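Local structure of dihydroorotate dehydrogenase (Schistosoma mansoni, 6UY4) at residues I199-P204 with I238-S243; A105-I110 with P362-K367; F190-D195 with N230-K235; K262-G267 with K323-L328. The protein probably catalyses the quinone-dependent oxidation of (S)-dihydroorotate to orotate with FMN as cofactor, a step of de novo pyrimidine synthesis. One frame throughout, in Å; residues are numbered along the deposited sequence.

Interaction 1: residues I199-P204 with I238-S243; sequences INVSSP and ILLKIS. With FMN (flavin mononucleotide), chain G.
Asn200 and Lys241, paired on adjacent parallel strands, run side by side from the same face of the sheet and converge on one flavin oxygen. Asn200 ND2 donates to FMN O2 over 2.7 Å in a nearly straight bond (167°), while Lys241 NZ reaches FMN O2 at 3.1 Å. The lysine is stretched to its full length, CG anti to the backbone N (chi1 -174°), which carries its ammonium past the amide, where it also bonds FMN N1 and, at 3.0 Å, the ribityl oxygen FMN O3'. Asn200 OD1 accepts from Asn169 ND2, so both ends of the amide are engaged and its rotation is fixed. The lysine charge would be expected to polarise the N1–O2 edge of the flavin. Beneath these groups the backbones pair as parallel strands, with Lys241 N to Ile199 O at 2.9 Å and Val201 N to Lys241 O at 2.7 Å. On the other face Leu240 CD1 packs on Ile199 CB, and Val201 CG2 meets Leu240 CG at 3.6 Å. Helix 215-230 connects the two strands in a beta-alpha-beta unit of the TIM barrel and covers Ile199 and Leu240; helix 248-259 covers Val201 and Ile242, and strand 267-270 continues the sheet beyond 238-242.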
loop_
_atom_site.group_PDB
_atom_site.type_symbol
_atom_site.label_atom_id
_atom_site.label_comp_id
_atom_site.label_asym_id
_atom_site.label_seq_id
_atom_site.Cartn_x
_atom_site.Cartn_y
_atom_site.Cartn_z
ATOM N N ILE A 199 -5.443 -4.045 7.414
ATOM C CA ILE A 199 -5.163 -5.472 7.509
ATOM C C ILE A 199 -5.256 -6.064 6.111
ATOM O O ILE A 199 -6.258 -5.867 5.414
ATOM C CB ILE A 199 -6.135 -6.184 8.468
ATOM C CG1 ILE A 199 -6.002 -5.605 9.877
ATOM C CG2 ILE A 199 -5.876 -7.683 8.474
ATOM C CD1 ILE A 199 -6.919 -6.243 10.883
ATOM N N ASN A 200 -4.215 -6.785 5.702
ATOM C CA ASN A 200 -4.167 -7.374 4.371
ATOM C C ASN A 200 -4.903 -8.709 4.360
ATOM O O ASN A 200 -4.582 -9.608 5.145
ATOM C CB ASN A 200 -2.720 -7.565 3.923
ATOM C CG ASN A 200 -2.059 -6.267 3.514
ATOM O OD1 ASN A 200 -2.567 -5.181 3.797
ATOM N ND2 ASN A 200 -0.919 -6.371 2.842
ATOM N N VAL A 201 -5.891 -8.836 3.472
ATOM C CA VAL A 201 -6.507 -10.132 3.222
ATOM C C VAL A 201 -5.509 -11.021 2.493
ATOM O O VAL A 201 -4.825 -10.581 1.558
ATOM C CB VAL A 201 -7.803 -9.970 2.410
ATOM C CG1 VAL A 201 -8.368 -11.331 2.024
ATOM C CG2 VAL A 201 -8.825 -9.179 3.195
ATOM N N SER A 202 -5.406 -12.275 2.929
ATOM C CA SER A 202 -4.460 -13.206 2.327
ATOM C C SER A 202 -4.805 -13.439 0.862
ATOM O O SER A 202 -5.934 -13.815 0.531
ATOM C CB SER A 202 -4.467 -14.527 3.091
ATOM O OG SER A 202 -5.592 -15.313 2.741
ATOM N N SER A 203 -3.831 -13.205 -0.012
ATOM C CA SER A 203 -4.049 -13.392 -1.434
ATOM C C SER A 203 -4.157 -14.878 -1.754
ATOM O O SER A 203 -3.508 -15.707 -1.110
ATOM C CB SER A 203 -2.910 -12.771 -2.238
ATOM O OG SER A 203 -3.007 -13.111 -3.610
ATOM N N PRO A 204 -4.973 -15.248 -2.739
ATOM C CA PRO A 204 -5.033 -16.663 -3.130
ATOM C C PRO A 204 -3.819 -17.080 -3.951
ATOM O O PRO A 204 -3.963 -17.697 -5.012
ATOM C CB PRO A 204 -6.333 -16.746 -3.941
ATOM C CG PRO A 204 -6.492 -15.381 -4.504
ATOM C CD PRO A 204 -5.978 -14.437 -3.451
ATOM N N ILE A 238 -10.581 1.003 10.858
ATOM C CA ILE A 238 -10.007 -0.281 10.466
ATOM C C ILE A 238 -10.305 -0.496 8.989
ATOM O O ILE A 238 -11.474 -0.545 8.585
ATOM C CB ILE A 238 -10.564 -1.436 11.313
ATOM C CG1 ILE A 238 -10.132 -1.288 12.773
ATOM C CG2 ILE A 238 -10.105 -2.773 10.752
ATOM C CD1 ILE A 238 -8.643 -1.416 12.984
ATOM N N LEU A 239 -9.255 -0.624 8.186
ATOM C CA LEU A 239 -9.388 -0.831 6.753
ATOM C C LEU A 239 -8.926 -2.232 6.374
ATOM O O LEU A 239 -8.072 -2.825 7.038
ATOM C CB LEU A 239 -8.590 0.210 5.961
ATOM C CG LEU A 239 -9.260 1.562 5.702
ATOM C CD1 LEU A 239 -9.463 2.348 6.989
ATOM C CD2 LEU A 239 -8.445 2.367 4.706
ATOM N N LEU A 240 -9.503 -2.754 5.295
ATOM C CA LEU A 240 -9.194 -4.087 4.798
ATOM C C LEU A 240 -8.645 -3.965 3.384
ATOM O O LEU A 240 -9.329 -3.453 2.492
ATOM C CB LEU A 240 -10.435 -4.979 4.822
ATOM C CG LEU A 240 -10.193 -6.469 5.046
ATOM C CD1 LEU A 240 -9.462 -6.694 6.361
ATOM C CD2 LEU A 240 -11.504 -7.240 5.016
ATOM N N LYS A 241 -7.417 -4.434 3.181
ATOM C CA LYS A 241 -6.752 -4.367 1.886
ATOM C C LYS A 241 -6.805 -5.742 1.232
ATOM O O LYS A 241 -6.349 -6.731 1.818
ATOM C CB LYS A 241 -5.309 -3.894 2.043
ATOM C CG LYS A 241 -4.580 -3.665 0.732
ATOM C CD LYS A 241 -3.225 -3.023 0.977
ATOM C CE LYS A 241 -2.495 -2.752 -0.324
ATOM N NZ LYS A 241 -1.190 -2.076 -0.087
ATOM N N ILE A 242 -7.354 -5.804 0.023
ATOM C CA ILE A 242 -7.590 -7.064 -0.662
ATOM C C ILE A 242 -6.712 -7.137 -1.907
ATOM O O ILE A 242 -6.050 -6.173 -2.292
ATOM C CB ILE A 242 -9.075 -7.253 -1.028
ATOM C CG1 ILE A 242 -9.478 -6.263 -2.121
ATOM C CG2 ILE A 242 -9.952 -7.081 0.202
ATOM C CD1 ILE A 242 -10.892 -6.438 -2.612
ATOM N N SER A 243 -6.722 -8.305 -2.543
ATOM C CA SER A 243 -6.028 -8.700 -3.758
ATOM C C SER A 243 -6.949 -8.575 -4.964
ATOM O O SER A 243 -8.152 -8.839 -4.857
ATOM C CB SER A 243 -5.531 -10.143 -3.647
ATOM O OG SER A 243 -4.943 -10.580 -4.859
HETATM N N1 FMN G . 1.490 -3.782 0.263
HETATM C C2 FMN G . 1.193 -4.014 1.591
HETATM O O2 FMN G . 0.025 -3.983 1.974
HETATM N N3 FMN G . 2.203 -4.280 2.492
HETATM C C4 FMN G . 3.516 -4.316 2.070
HETATM O O4 FMN G . 4.417 -4.553 2.874
HETATM C C4A FMN G . 3.820 -4.083 0.734
HETATM N N5 FMN G . 5.131 -4.119 0.306
HETATM C C5A FMN G . 5.431 -3.884 -1.019
HETATM C C6 FMN G . 6.755 -3.920 -1.443
HETATM C C7 FMN G . 7.067 -3.688 -2.777
HETATM C C7M FMN G . 8.497 -3.729 -3.229
HETATM C C8 FMN G . 6.051 -3.418 -3.690
HETATM C C8M FMN G . 6.384 -3.166 -5.131
HETATM C C9 FMN G . 4.727 -3.384 -3.264
HETATM C C9A FMN G . 4.412 -3.615 -1.929
HETATM N N10 FMN G . 3.097 -3.579 -1.497
HETATM C C10 FMN G . 2.801 -3.816 -0.170
HETATM C "C1'" FMN G . 1.979 -3.297 -2.455
HETATM C "C2'" FMN G . 1.741 -1.797 -2.573
HETATM O "O2'" FMN G . 1.523 -1.244 -1.295
HETATM C "C3'" FMN G . 0.528 -1.506 -3.447
HETATM O "O3'" FMN G . -0.577 -2.250 -2.981
HETATM C "C4'" FMN G . 0.777 -1.839 -4.914
HETATM O "O4'" FMN G . 2.157 -1.811 -5.208
HETATM C "C5'" FMN G . 0.060 -0.810 -5.772
HETATM O "O5'" FMN G . 0.462 -0.910 -7.115
HETATM P P FMN G . 1.257 0.322 -7.773
HETATM O O1P FMN G . 1.506 -0.002 -9.225
HETATM O O2P FMN G . 0.459 1.597 -7.637
HETATM O O3P FMN G . 2.581 0.470 -7.067
#

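Interaction 2: residues A105-I110 with P362-K367; sequences AGFSHI and PPVAHK
Pro362 meets Ala105 through a water that donates to both carbonyls, at 2.8 Å from Ala105 O and 3.0 Å from Pro362 O. The ring of Pro362 touches the bound naphthoquinone inhibitor, so this residue also lines the inhibitor pocket. Beyond Pro363, Val364 turns CG1 obliquely toward Phe107 CZ, 4.2 Å away, and both side chains also rest on Leu353 of strand 350-353. Ala365 is the centre of the contact. Its CB sits almost exactly above the middle of the Phe107 ring, 3.9 Å from the centroid and 6° off the normal, a CH-pi contact, and the same methyl lies 3.5 Å from Gly106 C. Phe107 presents that face because its CG lies beside the backbone N (chi1 -69°), which swings the ring back under the methyl although its CB starts out away from the helix. Gly106, the positive-phi residue of a Schellman motif that ends helix 99-105, gives the methyl a surface of bare backbone. His366 N is the third partner of the water, and the imidazole brings its edge to Gly106 O, with His366 CE1 3.4 Å from that oxygen; Gly106 O is itself hydrogen-bonded to His84 NE2. Two helix ends thus meet through apolar contact and a single water that bridges two carbonyls and a helical N-H, without any direct polar bond between the segments; Pro362 O also accepts from Ala365 N.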
loop_
_atom_site.group_PDB
_atom_site.type_symbol
_atom_site.label_atom_id
_atom_site.label_comp_id
_atom_site.label_asym_id
_atom_site.label_seq_id
_atom_site.Cartn_x
_atom_site.Cartn_y
_atom_site.Cartn_z
ATOM N N ALA A 105 7.360 15.672 0.930
ATOM C CA ALA A 105 7.661 15.531 -0.491
ATOM C C ALA A 105 6.449 15.827 -1.364
ATOM O O ALA A 105 6.608 16.225 -2.523
ATOM C CB ALA A 105 8.183 14.126 -0.781
ATOM N N GLY A 106 5.242 15.632 -0.841
ATOM C CA GLY A 106 4.049 15.916 -1.614
ATOM C C GLY A 106 2.879 14.998 -1.326
ATOM O O GLY A 106 1.727 15.364 -1.576
ATOM N N PHE A 107 3.156 13.802 -0.811
ATOM C CA PHE A 107 2.087 12.869 -0.481
ATOM C C PHE A 107 1.267 13.390 0.692
ATOM O O PHE A 107 1.809 13.936 1.656
ATOM C CB PHE A 107 2.657 11.493 -0.143
ATOM C CG PHE A 107 3.256 10.776 -1.317
ATOM C CD1 PHE A 107 2.448 10.265 -2.318
ATOM C CD2 PHE A 107 4.625 10.596 -1.412
ATOM C CE1 PHE A 107 2.995 9.598 -3.398
ATOM C CE2 PHE A 107 5.179 9.929 -2.489
ATOM C CZ PHE A 107 4.362 9.430 -3.483
ATOM N N SER A 108 -0.052 13.216 0.605
ATOM C CA SER A 108 -0.931 13.664 1.676
ATOM C C SER A 108 -1.007 12.671 2.826
ATOM O O SER A 108 -1.336 13.069 3.948
ATOM C CB SER A 108 -2.336 13.925 1.136
ATOM O OG SER A 108 -2.924 12.730 0.652
ATOM N N HIS A 109 -0.720 11.395 2.577
ATOM C CA HIS A 109 -0.698 10.411 3.647
ATOM C C HIS A 109 0.284 9.304 3.298
ATOM O O HIS A 109 0.471 8.961 2.128
ATOM C CB HIS A 109 -2.094 9.833 3.922
ATOM C CG HIS A 109 -2.680 9.074 2.773
ATOM N ND1 HIS A 109 -3.351 9.690 1.739
ATOM C CD2 HIS A 109 -2.713 7.747 2.506
ATOM C CE1 HIS A 109 -3.765 8.775 0.879
ATOM N NE2 HIS A 109 -3.389 7.589 1.321
ATOM N N ILE A 110 0.920 8.760 4.333
ATOM C CA ILE A 110 1.863 7.656 4.203
ATOM C C ILE A 110 1.318 6.472 4.986
ATOM O O ILE A 110 0.843 6.630 6.116
ATOM C CB ILE A 110 3.270 8.038 4.710
ATOM C CG1 ILE A 110 3.715 9.375 4.115
ATOM C CG2 ILE A 110 4.274 6.944 4.381
ATOM C CD1 ILE A 110 3.822 9.365 2.611
ATOM N N PRO A 362 10.182 11.932 -6.668
ATOM C CA PRO A 362 9.348 12.726 -5.749
ATOM C C PRO A 362 8.265 13.525 -6.446
ATOM O O PRO A 362 7.134 13.579 -5.935
ATOM C CB PRO A 362 10.370 13.645 -5.059
ATOM C CG PRO A 362 11.632 12.873 -5.095
ATOM C CD PRO A 362 11.620 12.101 -6.391
ATOM N N PRO A 363 8.536 14.184 -7.589
ATOM C CA PRO A 363 7.483 15.017 -8.204
ATOM C C PRO A 363 6.193 14.272 -8.524
ATOM O O PRO A 363 5.163 14.926 -8.738
ATOM C CB PRO A 363 8.151 15.548 -9.481
ATOM C CG PRO A 363 9.589 15.554 -9.175
ATOM C CD PRO A 363 9.800 14.321 -8.333
ATOM N N VAL A 364 6.203 12.935 -8.534
ATOM C CA VAL A 364 5.005 12.172 -8.878
ATOM C C VAL A 364 3.857 12.464 -7.922
ATOM O O VAL A 364 2.690 12.291 -8.287
ATOM C CB VAL A 364 5.317 10.656 -8.912
ATOM C CG1 VAL A 364 5.382 10.082 -7.504
ATOM C CG2 VAL A 364 4.284 9.912 -9.751
ATOM N N ALA A 365 4.157 12.919 -6.702
ATOM C CA ALA A 365 3.107 13.206 -5.731
ATOM C C ALA A 365 2.253 14.388 -6.174
ATOM O O ALA A 365 1.024 14.281 -6.264
ATOM C CB ALA A 365 3.726 13.463 -4.356
ATOM N N HIS A 366 2.891 15.526 -6.463
ATOM C CA HIS A 366 2.162 16.709 -6.905
ATOM C C HIS A 366 1.833 16.691 -8.390
ATOM O O HIS A 366 0.884 17.368 -8.801
ATOM C CB HIS A 366 2.954 17.976 -6.576
ATOM C CG HIS A 366 2.706 18.501 -5.197
ATOM N ND1 HIS A 366 2.304 17.692 -4.155
ATOM C CD2 HIS A 366 2.779 19.754 -4.693
ATOM C CE1 HIS A 366 2.151 18.424 -3.067
ATOM N NE2 HIS A 366 2.434 19.679 -3.366
ATOM N N LYS A 367 2.593 15.948 -9.197
ATOM C CA LYS A 367 2.299 15.856 -10.624
ATOM C C LYS A 367 0.882 15.352 -10.855
ATOM O O LYS A 367 0.086 15.990 -11.553
ATOM C CB LYS A 367 3.306 14.939 -11.318
ATOM C CG LYS A 367 3.005 14.701 -12.791
ATOM C CD LYS A 367 3.607 13.393 -13.284
ATOM C CE LYS A 367 3.294 13.162 -14.754
ATOM N NZ LYS A 367 3.596 11.767 -15.180
HETATM O O HOH W 1 5.653 16.000 -5.130
#

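Interaction 3: residues F190-D195 with N230-K235; sequences FGEVAD and NQLSKK
Leu232 and Gly191 make the close apolar part of this contact, and Glu192 with Ser233 makes the polar part beside it. Leu232 drives CD1 onto the bare backbone of Gly191, 3.6 Å from Gly191 CA, while its CD2 lies against Glu192 OE2. The carboxylate of Glu192 then takes hold of the next residue with both oxygens: Glu192 OE1 accepts from Ser233 OG at 2.8 Å, and Glu192 OE2 accepts from Ser233 N at 3.1 Å in a nearly straight bond (173°). Each oxygen uses its syn lone pair, and a bend at chi2 (-73°) turns the glutamate chain back toward the serine. Ser233 itself is exposed, so this fork lies at the protein surface. The Lys234 side is looser. The end of its extended chain lies by the carbonyls of Gly191, Glu192 and Ala194, with Lys234 CE 3.5 Å from Gly191 O and Lys234 NZ making only a weak bond to Ala194 O at 3.5 Å. Asp195 OD1 remains 5.0 Å from Lys234 NZ and forms a salt bridge with Arg158 instead. The strong hydrogen bonds between these loops therefore come from one carboxylate, alongside the leucine packing, whereas the lysine probably adds a diffuse attraction to nearby carbonyls and more distant acids.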
loop_
_atom_site.group_PDB
_atom_site.type_symbol
_atom_site.label_atom_id
_atom_site.label_comp_id
_atom_site.label_asym_id
_atom_site.label_seq_id
_atom_site.Cartn_x
_atom_site.Cartn_y
_atom_site.Cartn_z
ATOM N N PHE A 190 -0.774 -0.077 17.749
ATOM C CA PHE A 190 -0.752 1.166 16.991
ATOM C C PHE A 190 -2.096 1.880 16.956
ATOM O O PHE A 190 -2.197 2.942 16.333
ATOM C CB PHE A 190 -0.282 0.899 15.555
ATOM C CG PHE A 190 1.082 0.281 15.469
ATOM C CD1 PHE A 190 2.219 1.067 15.554
ATOM C CD2 PHE A 190 1.228 -1.086 15.297
ATOM C CE1 PHE A 190 3.477 0.501 15.473
ATOM C CE2 PHE A 190 2.484 -1.659 15.214
ATOM C CZ PHE A 190 3.610 -0.864 15.302
ATOM N N GLY A 191 -3.125 1.336 17.606
ATOM C CA GLY A 191 -4.448 1.934 17.533
ATOM C C GLY A 191 -4.551 3.307 18.163
ATOM O O GLY A 191 -5.467 4.064 17.824
ATOM N N GLU A 192 -3.634 3.648 19.067
ATOM C CA GLU A 192 -3.689 4.936 19.749
ATOM C C GLU A 192 -2.922 6.032 19.021
ATOM O O GLU A 192 -3.260 7.211 19.168
ATOM C CB GLU A 192 -3.148 4.799 21.175
ATOM C CG GLU A 192 -3.947 3.858 22.062
ATOM C CD GLU A 192 -5.281 4.439 22.485
ATOM O OE1 GLU A 192 -5.477 5.664 22.329
ATOM O OE2 GLU A 192 -6.136 3.671 22.973
ATOM N N VAL A 193 -1.905 5.675 18.240
ATOM C CA VAL A 193 -1.060 6.664 17.582
ATOM C C VAL A 193 -1.341 6.792 16.088
ATOM O O VAL A 193 -1.053 7.853 15.514
ATOM C CB VAL A 193 0.436 6.365 17.815
ATOM C CG1 VAL A 193 0.754 6.376 19.303
ATOM C CG2 VAL A 193 0.820 5.030 17.189
ATOM N N ALA A 194 -1.886 5.765 15.444
ATOM C CA ALA A 194 -2.125 5.800 14.010
ATOM C C ALA A 194 -3.464 6.455 13.694
ATOM O O ALA A 194 -4.425 6.354 14.461
ATOM C CB ALA A 194 -2.095 4.389 13.422
ATOM N N ASP A 195 -3.516 7.131 12.544
ATOM C CA ASP A 195 -4.777 7.711 12.093
ATOM C C ASP A 195 -5.726 6.642 11.569
ATOM O O ASP A 195 -6.945 6.766 11.727
ATOM C CB ASP A 195 -4.521 8.768 11.019
ATOM C CG ASP A 195 -3.774 9.973 11.554
ATOM O OD1 ASP A 195 -3.956 10.308 12.745
ATOM O OD2 ASP A 195 -3.003 10.585 10.785
ATOM N N ASN A 230 -12.400 -1.710 19.754
ATOM C CA ASN A 230 -13.323 -1.074 20.686
ATOM C C ASN A 230 -12.728 -0.921 22.079
ATOM O O ASN A 230 -13.219 -0.100 22.861
ATOM C CB ASN A 230 -14.631 -1.864 20.757
ATOM C CG ASN A 230 -15.395 -1.840 19.447
ATOM O OD1 ASN A 230 -15.199 -0.950 18.618
ATOM N ND2 ASN A 230 -16.278 -2.814 19.257
ATOM N N GLN A 231 -11.685 -1.685 22.409
ATOM C CA GLN A 231 -11.012 -1.526 23.693
ATOM C C GLN A 231 -10.122 -0.293 23.747
ATOM O O GLN A 231 -9.547 -0.015 24.804
ATOM C CB GLN A 231 -10.185 -2.772 24.012
ATOM C CG GLN A 231 -11.017 -3.980 24.394
ATOM C CD GLN A 231 -11.929 -3.701 25.574
ATOM O OE1 GLN A 231 -13.139 -3.550 25.414
ATOM N NE2 GLN A 231 -11.349 -3.630 26.767
ATOM N N LEU A 232 -9.994 0.443 22.648
ATOM C CA LEU A 232 -9.176 1.643 22.602
ATOM C C LEU A 232 -9.965 2.851 23.102
ATOM O O LEU A 232 -11.181 2.798 23.300
ATOM C CB LEU A 232 -8.674 1.892 21.180
ATOM C CG LEU A 232 -7.852 0.778 20.532
ATOM C CD1 LEU A 232 -7.618 1.080 19.061
ATOM C CD2 LEU A 232 -6.532 0.595 21.261
ATOM N N SER A 233 -9.248 3.959 23.302
ATOM C CA SER A 233 -9.904 5.195 23.714
ATOM C C SER A 233 -10.673 5.829 22.563
ATOM O O SER A 233 -11.713 6.459 22.784
ATOM C CB SER A 233 -8.874 6.179 24.267
ATOM O OG SER A 233 -7.957 6.571 23.261
ATOM N N LYS A 234 -10.180 5.676 21.336
ATOM C CA LYS A 234 -10.836 6.196 20.145
ATOM C C LYS A 234 -11.076 5.058 19.164
ATOM O O LYS A 234 -10.222 4.182 18.993
ATOM C CB LYS A 234 -9.994 7.294 19.482
ATOM C CG LYS A 234 -8.566 6.876 19.158
ATOM C CD LYS A 234 -7.869 7.903 18.280
ATOM C CE LYS A 234 -6.484 7.424 17.869
ATOM N NZ LYS A 234 -5.807 8.380 16.948
ATOM N N LYS A 235 -12.247 5.069 18.526
ATOM C CA LYS A 235 -12.592 4.058 17.527
ATOM C C LYS A 235 -11.771 4.326 16.269
ATOM O O LYS A 235 -12.221 4.954 15.307
ATOM C CB LYS A 235 -14.090 4.071 17.239
#

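Interaction 4: residues K262-G267 with K323-L328; sequences KTRIDG and KGAIPL
Ile326 lays its CG2 methyl over one face of the Arg264 guanidinium, 3.7 Å from Arg264 NH2. The same nitrogen meets Ala325 CB, also at 3.7 Å, but this second methyl lies at the edge of the group, in its plane. Arg264 spans the gap because its chain is extended from CG to NE, with CG anti to the backbone N (chi1 -179°), and the arginine and isoleucine side chains run antiparallel to each other. The guanidinium is thus used here for its flat surface; Arg264 NH1 bonds weakly to Leu259 O at the end of helix 248-259. The other branch of Ile326 makes a looser contact: CD1 lies 4.4 Å from Ile265 CG1, and Leu259 and Met268 also touch the side chain. Beyond it the contact passes to backbone. Ile326 CB and Pro327 CD both lie against Asp266 O, and Gly267, with no side chain, lies by Pro327, Gly267 CA and Pro327 CA being 4.9 Å apart. Asp266 leaves the contact at CB; its OD2 accepts from Ile238 N and forms a salt bridge with Arg229. Each segment leads from a helix into a strand, 267-270 and 328-331, which are neighbours in the parallel sheet. Such a meeting of alpha-to-beta loops belongs to the N-terminal end of a TIM barrel's strands, the end away from the one that in this fold carries the active site.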
loop_
_atom_site.group_PDB
_atom_site.type_symbol
_atom_site.label_atom_id
_atom_site.label_comp_id
_atom_site.label_asym_id
_atom_site.label_seq_id
_atom_site.Cartn_x
_atom_site.Cartn_y
_atom_site.Cartn_z
ATOM N N LYS A 262 -22.220 -7.096 12.752
ATOM C CA LYS A 262 -21.396 -7.659 13.814
ATOM C C LYS A 262 -19.905 -7.518 13.528
ATOM O O LYS A 262 -19.105 -7.511 14.470
ATOM C CB LYS A 262 -21.749 -9.132 14.032
ATOM C CG LYS A 262 -23.170 -9.362 14.516
ATOM N N THR A 263 -19.513 -7.410 12.260
ATOM C CA THR A 263 -18.106 -7.291 11.875
ATOM C C THR A 263 -17.944 -6.211 10.810
ATOM O O THR A 263 -17.353 -6.429 9.753
ATOM C CB THR A 263 -17.555 -8.625 11.374
ATOM O OG1 THR A 263 -18.441 -9.169 10.387
ATOM C CG2 THR A 263 -17.404 -9.616 12.522
ATOM N N ARG A 264 -18.470 -5.020 11.084
ATOM C CA ARG A 264 -18.440 -3.925 10.123
ATOM C C ARG A 264 -17.132 -3.153 10.257
ATOM O O ARG A 264 -16.830 -2.612 11.327
ATOM C CB ARG A 264 -19.631 -2.990 10.321
ATOM C CG ARG A 264 -19.657 -1.838 9.336
ATOM C CD ARG A 264 -20.925 -1.020 9.463
ATOM N NE ARG A 264 -20.970 0.052 8.474
ATOM C CZ ARG A 264 -21.412 -0.100 7.230
ATOM N NH1 ARG A 264 -21.850 -1.283 6.821
ATOM N NH2 ARG A 264 -21.415 0.930 6.395
ATOM N N ILE A 265 -16.368 -3.093 9.169
ATOM C CA ILE A 265 -15.133 -2.318 9.134
ATOM C C ILE A 265 -15.452 -0.903 8.673
ATOM O O ILE A 265 -16.622 -0.538 8.511
ATOM C CB ILE A 265 -14.084 -2.974 8.218
ATOM C CG1 ILE A 265 -14.584 -3.001 6.774
ATOM C CG2 ILE A 265 -13.759 -4.377 8.704
ATOM C CD1 ILE A 265 -13.558 -3.498 5.791
ATOM N N ASP A 266 -14.412 -0.098 8.447
ATOM C CA ASP A 266 -14.583 1.311 8.125
ATOM C C ASP A 266 -14.219 1.669 6.692
ATOM O O ASP A 266 -14.590 2.754 6.236
ATOM C CB ASP A 266 -13.747 2.174 9.081
ATOM C CG ASP A 266 -14.166 2.009 10.527
ATOM O OD1 ASP A 266 -15.352 2.252 10.834
ATOM O OD2 ASP A 266 -13.316 1.617 11.353
ATOM N N GLY A 267 -13.512 0.801 5.981
ATOM C CA GLY A 267 -13.127 1.095 4.613
ATOM C C GLY A 267 -12.297 -0.040 4.059
ATOM O O GLY A 267 -11.868 -0.941 4.786
ATOM N N LYS A 323 -22.303 -0.646 -2.305
ATOM C CA LYS A 323 -23.264 0.433 -2.539
ATOM C C LYS A 323 -22.739 1.775 -2.037
ATOM O O LYS A 323 -23.515 2.657 -1.659
ATOM C CB LYS A 323 -24.625 0.113 -1.912
ATOM C CG LYS A 323 -25.402 -0.966 -2.648
ATOM C CD LYS A 323 -26.709 -1.301 -1.946
ATOM C CE LYS A 323 -26.462 -2.005 -0.624
ATOM N NZ LYS A 323 -27.733 -2.448 0.010
ATOM N N GLY A 324 -21.417 1.941 -2.035
ATOM C CA GLY A 324 -20.811 3.175 -1.579
ATOM C C GLY A 324 -20.942 3.443 -0.098
ATOM O O GLY A 324 -20.892 4.602 0.318
ATOM N N ALA A 325 -21.098 2.398 0.718
ATOM C CA ALA A 325 -21.327 2.600 2.144
ATOM C C ALA A 325 -20.048 2.976 2.883
ATOM O O ALA A 325 -20.090 3.770 3.830
ATOM C CB ALA A 325 -21.944 1.344 2.759
ATOM N N ILE A 326 -18.909 2.424 2.476
ATOM C CA ILE A 326 -17.647 2.678 3.166
ATOM C C ILE A 326 -16.649 3.310 2.201
ATOM O O ILE A 326 -16.701 3.039 0.992
ATOM C CB ILE A 326 -17.082 1.389 3.785
ATOM C CG1 ILE A 326 -16.931 0.299 2.722
ATOM C CG2 ILE A 326 -17.973 0.910 4.924
ATOM C CD1 ILE A 326 -16.328 -0.988 3.248
ATOM N N PRO A 327 -15.744 4.162 2.682
ATOM C CA PRO A 327 -14.737 4.750 1.791
ATOM C C PRO A 327 -13.809 3.693 1.213
ATOM O O PRO A 327 -13.544 2.658 1.828
ATOM C CB PRO A 327 -13.976 5.717 2.705
ATOM C CG PRO A 327 -14.924 6.016 3.817
ATOM C CD PRO A 327 -15.708 4.758 4.027
ATOM N N LEU A 328 -13.310 3.970 0.011
ATOM C CA LEU A 328 -12.406 3.073 -0.690
ATOM C C LEU A 328 -11.144 3.823 -1.089
ATOM O O LEU A 328 -11.175 5.024 -1.366
ATOM C CB LEU A 328 -13.068 2.470 -1.933
ATOM C CG LEU A 328 -14.368 1.702 -1.691
ATOM C CD1 LEU A 328 -14.937 1.202 -3.006
ATOM C CD2 LEU A 328 -14.135 0.548 -0.731
#

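In the fold
The four contacts are distributed around one TIM barrel. Interaction 1 is the one that binds FMN directly. Interaction 4, its centre about 14 Å from that of interaction 1, adjoins it through the next strand, where Leu240 N bonds Gly267 O at 3.0 Å. Interaction 3, centred about 20 Å from interaction 1, joins the loops that feed the two strands of interaction 1, and their segments alternate along the chain. Interaction 2 lies across the chain's centre, about 24 Å from interaction 1 between centres. There Pro362 borders the inhibitor, while the Val364 side chain stays about 9 Å from FMN at nearest atoms.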